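Local coordinates for TarM (Staphylococcus aureus subsp. aureus 21178, PDB 4X7R), which belongs to the GT-B clan of glycosyltransferases and is modelled here with uridine-5'-diphosphate bound, at residues 71-76 against 193-198. The protein carries 1 engineered substitution. Numbering follows the deposited sequence.
Sequences EYFKQI and VLVNKK
F73 and I76 lie one turn apart on helix 69-78 and face the turn between strands 187-193 and 198-200. The nearest CA pair across the contact is I76 and V195, 7.2 Å apart. No hydrogen bond joins the two segments, and apolar side chains make most of the contact.

F73 carries most of it. Its ring atom CD1 touches CG1 of V193 at 3.5 Å, and the two side chains cross at about a right angle. V193 has CG1 anti to the backbone N (chi1 -179°), which turns this methyl to the ring. CG2 of V195 lies 4.2 Å from F73 CD1 and 3.9 Å from F73 O. The same methyl meets I76 CG2 at 4.2 Å, so V195 bridges both helix residues. N196 brings its ND2 to 4.0 Å from F73 CE1, with amide and ring planes 63° apart. Its OD1 accepts a weak hydrogen bond from K198 N within the turn. Within the helix, CD2 of Y72 lies over the centre of the F73 ring, on one face.

Y176 of the neighbouring strand 175-182 also touches F73 and V195. Helix 203-214 adds L206 against V193 and Y209 against N196.

The turn joins strands 187-193 and 198-200 into a beta hairpin with a G1 bulge, in which K197 and K198 both face V193. These are the last two strands of the antiparallel sheet, and helix 69-78, following an edge strand of the first parallel sheet, packs on the turn.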
loop_
_atom_site.group_PDB
_atom_site.type_symbol
_atom_site.label_atom_id
_atom_site.label_comp_id
_atom_site.label_asym_id
_atom_site.label_seq_id
_atom_site.Cartn_x
_atom_site.Cartn_y
_atom_site.Cartn_z
ATOM N N GLU A 71 9.806 11.161 -10.932
ATOM C CA GLU A 71 9.240 12.523 -11.016
ATOM C C GLU A 71 10.293 13.604 -10.856
ATOM O O GLU A 71 10.219 14.610 -11.538
ATOM C CB GLU A 71 8.112 12.733 -9.980
ATOM C CG GLU A 71 6.869 11.918 -10.291
ATOM C CD GLU A 71 6.073 12.336 -11.515
ATOM O OE1 GLU A 71 5.971 13.557 -11.775
ATOM O OE2 GLU A 71 5.532 11.439 -12.201
ATOM N N TYR A 72 11.263 13.395 -9.960
ATOM C CA TYR A 72 12.361 14.325 -9.707
ATOM C C TYR A 72 13.195 14.540 -10.991
ATOM O O TYR A 72 13.465 15.682 -11.356
ATOM C CB TYR A 72 13.234 13.772 -8.572
ATOM C CG TYR A 72 14.554 14.487 -8.370
ATOM C CD1 TYR A 72 14.610 15.724 -7.728
ATOM C CD2 TYR A 72 15.752 13.907 -8.775
ATOM C CE1 TYR A 72 15.824 16.396 -7.557
ATOM C CE2 TYR A 72 16.971 14.553 -8.583
ATOM C CZ TYR A 72 17.005 15.795 -7.968
ATOM O OH TYR A 72 18.206 16.433 -7.771
ATOM N N PHE A 73 13.612 13.440 -11.671
ATOM C CA PHE A 73 14.414 13.586 -12.887
ATOM C C PHE A 73 13.564 14.025 -14.071
ATOM O O PHE A 73 14.072 14.703 -14.957
ATOM C CB PHE A 73 15.166 12.284 -13.205
ATOM C CG PHE A 73 16.187 11.914 -12.157
ATOM C CD1 PHE A 73 17.349 12.665 -11.999
ATOM C CD2 PHE A 73 15.970 10.841 -11.304
ATOM C CE1 PHE A 73 18.303 12.309 -11.046
ATOM C CE2 PHE A 73 16.915 10.499 -10.338
ATOM C CZ PHE A 73 18.075 11.233 -10.218
ATOM N N LYS A 74 12.263 13.641 -14.084
ATOM C CA LYS A 74 11.321 14.031 -15.133
ATOM C C LYS A 74 11.124 15.550 -15.101
ATOM O O LYS A 74 11.127 16.179 -16.149
ATOM C CB LYS A 74 9.986 13.294 -14.942
ATOM C CG LYS A 74 8.912 13.583 -15.990
ATOM C CD LYS A 74 7.749 12.647 -15.740
ATOM C CE LYS A 74 6.604 12.870 -16.682
ATOM N NZ LYS A 74 5.747 11.660 -16.766
ATOM N N GLN A 75 10.976 16.129 -13.889
ATOM C CA GLN A 75 10.799 17.563 -13.660
ATOM C C GLN A 75 12.019 18.345 -14.096
ATOM O O GLN A 75 11.852 19.377 -14.731
ATOM C CB GLN A 75 10.438 17.840 -12.211
ATOM C CG GLN A 75 8.958 17.599 -11.897
ATOM C CD GLN A 75 8.634 17.420 -10.414
ATOM O OE1 GLN A 75 9.479 17.574 -9.511
ATOM N NE2 GLN A 75 7.388 17.061 -10.137
ATOM N N ILE A 76 13.241 17.838 -13.840
ATOM C CA ILE A 76 14.498 18.468 -14.300
ATOM C C ILE A 76 14.512 18.456 -15.836
ATOM O O ILE A 76 14.771 19.475 -16.452
ATOM C CB ILE A 76 15.753 17.779 -13.686
ATOM C CG1 ILE A 76 15.821 18.034 -12.160
ATOM C CG2 ILE A 76 17.045 18.262 -14.356
ATOM C CD1 ILE A 76 16.581 16.935 -11.374
ATOM N N VAL A 193 20.893 8.279 -16.406
ATOM C CA VAL A 193 20.084 9.465 -16.232
ATOM C C VAL A 193 20.672 10.471 -17.217
ATOM O O VAL A 193 21.730 11.062 -16.973
ATOM C CB VAL A 193 20.041 9.957 -14.755
ATOM C CG1 VAL A 193 19.169 11.202 -14.613
ATOM C CG2 VAL A 193 19.543 8.854 -13.827
ATOM N N LEU A 194 20.009 10.584 -18.374
ATOM C CA LEU A 194 20.401 11.450 -19.497
ATOM C C LEU A 194 20.531 12.884 -19.084
ATOM O O LEU A 194 21.482 13.519 -19.507
ATOM C CB LEU A 194 19.410 11.325 -20.660
ATOM C CG LEU A 194 19.486 10.050 -21.493
ATOM C CD1 LEU A 194 18.780 8.864 -20.818
ATOM C CD2 LEU A 194 18.843 10.272 -22.815
ATOM N N VAL A 195 19.617 13.376 -18.202
ATOM C CA VAL A 195 19.578 14.770 -17.724
ATOM C C VAL A 195 20.801 15.285 -16.982
ATOM O O VAL A 195 21.128 16.455 -17.151
ATOM C CB VAL A 195 18.235 15.217 -17.094
ATOM C CG1 VAL A 195 17.118 15.060 -18.098
ATOM C CG2 VAL A 195 17.908 14.462 -15.803
ATOM N N ASN A 196 21.493 14.443 -16.199
ATOM C CA ASN A 196 22.714 14.872 -15.501
ATOM C C ASN A 196 23.956 14.085 -15.952
ATOM O O ASN A 196 25.016 14.224 -15.338
ATOM C CB ASN A 196 22.532 14.822 -13.969
ATOM C CG ASN A 196 22.218 13.473 -13.373
ATOM O OD1 ASN A 196 22.133 12.455 -14.062
ATOM N ND2 ASN A 196 22.038 13.435 -12.056
ATOM N N LYS A 197 23.821 13.242 -17.004
ATOM C CA LYS A 197 24.899 12.402 -17.531
ATOM C C LYS A 197 25.490 11.458 -16.468
ATOM O O LYS A 197 26.693 11.176 -16.482
ATOM C CB LYS A 197 26.025 13.220 -18.229
ATOM C CG LYS A 197 25.618 14.210 -19.337
ATOM C CD LYS A 197 26.797 14.481 -20.350
ATOM C CE LYS A 197 28.070 15.114 -19.766
ATOM N NZ LYS A 197 29.053 15.552 -20.820
ATOM N N LYS A 198 24.644 10.936 -15.573
ATOM C CA LYS A 198 25.112 10.015 -14.546
ATOM C C LYS A 198 24.563 8.628 -14.765
ATOM O O LYS A 198 23.381 8.462 -15.066
ATOM C CB LYS A 198 24.787 10.527 -13.131
ATOM C CG LYS A 198 25.719 11.648 -12.681
ATOM C CD LYS A 198 25.341 12.224 -11.329
ATOM C CE LYS A 198 26.286 13.323 -10.894
ATOM N NZ LYS A 198 26.224 14.535 -11.764
#